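PDB 4XDN: MAU2 chromatid cohesion factor homolog, which forms a complex with SCC2 that is required for cohesin to associate with chromosomes, and so takes part in sister chromatid cohesion. Local coordinates for residues Y100-A105 with L142-K147. Sequence-based numbering, arbitrary orientation.
Sequences YNFDLA and LMRDSK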
ATOM      1  N   TYR A 100     -19.262 -13.914 -12.402  1.00 26.28           N
ATOM      2  CA  TYR A 100     -19.900 -13.051 -11.411  1.00 29.76           C
ATOM      3  C   TYR A 100     -21.092 -13.755 -10.761  1.00 29.63           C
ATOM      4  O   TYR A 100     -21.869 -13.137 -10.031  1.00 29.99           O
ATOM      5  CB  TYR A 100     -20.369 -11.740 -12.050  1.00 34.49           C
ATOM      6  CG  TYR A 100     -19.253 -10.839 -12.524  1.00 39.56           C
ATOM      7  CD1 TYR A 100     -18.342 -10.296 -11.625  1.00 40.92           C
ATOM      8  CD2 TYR A 100     -19.120 -10.512 -13.866  1.00 42.01           C
ATOM      9  CE1 TYR A 100     -17.325  -9.468 -12.053  1.00 43.97           C
ATOM     10  CE2 TYR A 100     -18.106  -9.681 -14.302  1.00 44.76           C
ATOM     11  CZ  TYR A 100     -17.213  -9.160 -13.392  1.00 46.05           C
ATOM     12  OH  TYR A 100     -16.202  -8.335 -13.826  1.00 48.46           O
ATOM     13  N   ASN A 101     -21.235 -15.048 -11.032  1.00 31.55           N
ATOM     14  CA  ASN A 101     -22.357 -15.819 -10.512  1.00 32.43           C
ATOM     15  C   ASN A 101     -22.106 -16.273  -9.077  1.00 33.67           C
ATOM     16  O   ASN A 101     -21.930 -17.462  -8.801  1.00 32.59           O
ATOM     17  CB  ASN A 101     -22.627 -17.018 -11.421  1.00 30.17           C
ATOM     18  CG  ASN A 101     -23.028 -16.597 -12.820  1.00 30.69           C
ATOM     19  OD1 ASN A 101     -22.194 -16.152 -13.606  1.00 32.61           O
ATOM     20  ND2 ASN A 101     -24.310 -16.727 -13.136  1.00 32.16           N
ATOM     21  N   PHE A 102     -22.097 -15.305  -8.168  1.00 35.00           N
ATOM     22  CA  PHE A 102     -21.775 -15.552  -6.770  1.00 33.56           C
ATOM     23  C   PHE A 102     -22.949 -16.175  -6.021  1.00 31.18           C
ATOM     24  O   PHE A 102     -22.757 -17.059  -5.187  1.00 30.10           O
ATOM     25  CB  PHE A 102     -21.347 -14.244  -6.097  1.00 34.29           C
ATOM     26  CG  PHE A 102     -20.189 -13.563  -6.786  1.00 34.34           C
ATOM     27  CD1 PHE A 102     -19.087 -14.292  -7.204  1.00 32.54           C
ATOM     28  CD2 PHE A 102     -20.212 -12.198  -7.025  1.00 34.55           C
ATOM     29  CE1 PHE A 102     -18.027 -13.672  -7.838  1.00 34.03           C
ATOM     30  CE2 PHE A 102     -19.153 -11.571  -7.660  1.00 34.35           C
ATOM     31  CZ  PHE A 102     -18.059 -12.311  -8.067  1.00 33.61           C
ATOM     32  N   ASP A 103     -24.162 -15.716  -6.316  1.00 33.17           N
ATOM     33  CA  ASP A 103     -25.360 -16.292  -5.716  1.00 34.75           C
ATOM     34  C   ASP A 103     -25.487 -17.770  -6.069  1.00 35.72           C
ATOM     35  O   ASP A 103     -25.857 -18.590  -5.228  1.00 35.85           O
ATOM     36  CB  ASP A 103     -26.611 -15.541  -6.174  1.00 36.95           C
ATOM     37  CG  ASP A 103     -26.692 -14.137  -5.607  1.00 39.64           C
ATOM     38  OD1 ASP A 103     -25.946 -13.833  -4.653  1.00 37.04           O
ATOM     39  OD2 ASP A 103     -27.508 -13.339  -6.110  1.00 42.21           O
ATOM     40  N   LEU A 104     -25.175 -18.101  -7.318  1.00 35.91           N
ATOM     41  CA  LEU A 104     -25.226 -19.482  -7.784  1.00 36.05           C
ATOM     42  C   LEU A 104     -24.221 -20.338  -7.027  1.00 34.14           C
ATOM     43  O   LEU A 104     -24.537 -21.441  -6.580  1.00 34.12           O
ATOM     44  CB  LEU A 104     -24.946 -19.548  -9.287  1.00 35.53           C
ATOM     45  CG  LEU A 104     -24.887 -20.939  -9.921  1.00 34.70           C
ATOM     46  CD1 LEU A 104     -26.229 -21.642  -9.809  1.00 36.40           C
ATOM     47  CD2 LEU A 104     -24.454 -20.828 -11.374  1.00 34.07           C
ATOM     48  N   ALA A 105     -23.004 -19.822  -6.898  1.00 33.94           N
ATOM     49  CA  ALA A 105     -21.957 -20.509  -6.158  1.00 31.94           C
ATOM     50  C   ALA A 105     -22.406 -20.757  -4.723  1.00 31.87           C
ATOM     51  O   ALA A 105     -22.225 -21.846  -4.184  1.00 29.24           O
ATOM     52  CB  ALA A 105     -20.676 -19.700  -6.181  1.00 28.71           C
ATOM     53  N   LEU A 142     -15.251 -11.973  -0.278  1.00 34.65           N
ATOM     54  CA  LEU A 142     -14.109 -11.208  -0.774  1.00 35.69           C
ATOM     55  C   LEU A 142     -14.216 -10.938  -2.270  1.00 36.80           C
ATOM     56  O   LEU A 142     -13.902  -9.840  -2.728  1.00 36.36           O
ATOM     57  CB  LEU A 142     -12.798 -11.939  -0.472  1.00 35.93           C
ATOM     58  CG  LEU A 142     -12.296 -11.856   0.973  1.00 37.85           C
ATOM     59  CD1 LEU A 142     -11.095 -12.767   1.163  1.00 37.13           C
ATOM     60  CD2 LEU A 142     -11.945 -10.422   1.360  1.00 39.18           C
ATOM     61  N   MET A 143     -14.657 -11.937  -3.028  1.00 37.18           N
ATOM     62  CA  MET A 143     -14.836 -11.777  -4.468  1.00 38.53           C
ATOM     63  C   MET A 143     -16.008 -10.852  -4.764  1.00 39.71           C
ATOM     64  O   MET A 143     -15.937 -10.019  -5.669  1.00 42.88           O
ATOM     65  CB  MET A 143     -15.058 -13.130  -5.147  1.00 40.99           C
ATOM     66  CG  MET A 143     -13.785 -13.839  -5.598  1.00 43.32           C
ATOM     67  SD  MET A 143     -12.716 -12.897  -6.704  1.00 46.53           S
ATOM     68  CE  MET A 143     -13.913 -12.028  -7.708  1.00 36.14           C
ATOM     69  N   ARG A 144     -17.089 -11.009  -4.005  1.00 37.90           N
ATOM     70  CA  ARG A 144     -18.229 -10.104  -4.090  1.00 39.12           C
ATOM     71  C   ARG A 144     -17.783  -8.662  -3.883  1.00 38.79           C
ATOM     72  O   ARG A 144     -18.133  -7.773  -4.656  1.00 38.16           O
ATOM     73  CB  ARG A 144     -19.288 -10.462  -3.045  1.00 40.81           C
ATOM     74  CG  ARG A 144     -20.194 -11.623  -3.410  1.00 43.49           C
ATOM     75  CD  ARG A 144     -21.210 -11.857  -2.303  1.00 46.32           C
ATOM     76  NE  ARG A 144     -22.483 -12.379  -2.804  1.00 50.14           N
ATOM     77  CZ  ARG A 144     -22.880 -13.647  -2.714  1.00 53.40           C
ATOM     78  NH1 ARG A 144     -22.115 -14.565  -2.135  1.00 56.07           N
ATOM     79  NH2 ARG A 144     -24.059 -14.000  -3.205  1.00 53.41           N
ATOM     80  N   ASP A 145     -17.001  -8.456  -2.827  1.00 37.14           N
ATOM     81  CA  ASP A 145     -16.547  -7.129  -2.430  1.00 39.43           C
ATOM     82  C   ASP A 145     -17.732  -6.182  -2.244  1.00 40.68           C
ATOM     83  O   ASP A 145     -17.718  -5.046  -2.720  1.00 40.83           O
ATOM     84  CB  ASP A 145     -15.564  -6.570  -3.461  1.00 40.46           C
ATOM     85  CG  ASP A 145     -14.656  -5.502  -2.884  1.00 41.93           C
ATOM     86  OD1 ASP A 145     -14.272  -5.615  -1.700  1.00 38.81           O
ATOM     87  OD2 ASP A 145     -14.322  -4.551  -3.619  1.00 47.05           O
ATOM     88  N   SER A 146     -18.751  -6.671  -1.543  1.00 40.45           N
ATOM     89  CA  SER A 146     -19.967  -5.910  -1.271  1.00 44.49           C
ATOM     90  C   SER A 146     -20.136  -5.705   0.230  1.00 41.83           C
ATOM     91  O   SER A 146     -20.029  -6.655   1.005  1.00 38.78           O
ATOM     92  CB  SER A 146     -21.187  -6.633  -1.848  1.00 49.02           C
ATOM     93  OG  SER A 146     -22.395  -6.023  -1.425  1.00 52.96           O
ATOM     94  N   LYS A 147     -20.401  -4.468   0.637  1.00 44.00           N
ATOM     95  CA  LYS A 147     -20.537  -4.144   2.054  1.00 44.81           C
ATOM     96  C   LYS A 147     -21.680  -4.927   2.690  1.00 44.87           C
ATOM     97  O   LYS A 147     -21.550  -5.440   3.801  1.00 44.75           O
ATOM     98  CB  LYS A 147     -20.764  -2.643   2.250  1.00 48.50           C
ATOM     99  CG  LYS A 147     -21.040  -2.258   3.698  1.00 50.86           C
ATOM    100  CD  LYS A 147     -20.871  -0.767   3.945  1.00 55.50           C
ATOM    101  CE  LYS A 147     -21.875   0.058   3.156  1.00 60.47           C
ATOM    102  NZ  LYS A 147     -22.365   1.228   3.941  1.00 64.22           N
TER
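Phe102, in the first turn of helix 102-119, packs against Met143 and Arg144 at the end of helix 126-144. The amide N of Arg144 sits 4.2 Å above one face of the Phe102 ring, toward the rim. The carbonyl O of Tyr100 lies 3.5 Å above the opposite face, also offset toward the rim. Apolar contact is made with the methylene part of Arg144, where CG comes 3.7 Å from Phe102 CD2, and with Met143, whose CB reaches Phe102 CE1 at 4.0 Å.

Arg144 then runs past the ring in the opposite direction. Extended at chi2 (-179°) and bent at chi3, its chain brings the guanidinium alongside Phe102 CB, which sits over the centre of one guanidinium face, 3.8 Å from Arg144 CZ. The ring and guanidinium planes are 51° apart, so the two do not stack flat.

The charged contact is a salt bridge: OD1 of Asp103 meets Arg144 NH2 at the guanidinium edge, near its plane, at a modelled separation too short to trust. Glu106 gives NH2 a second acidic partner, and Asp103 OD2 pairs with a basic side chain of the other protein chain. That chain also packs on Tyr100, Leu104 and Met143, and its backbone hydrogen-bonds the Asn101 side chain.

These contacts tie together the open ends of an antiparallel helical hairpin, as in the TPR-like helical fold of this family.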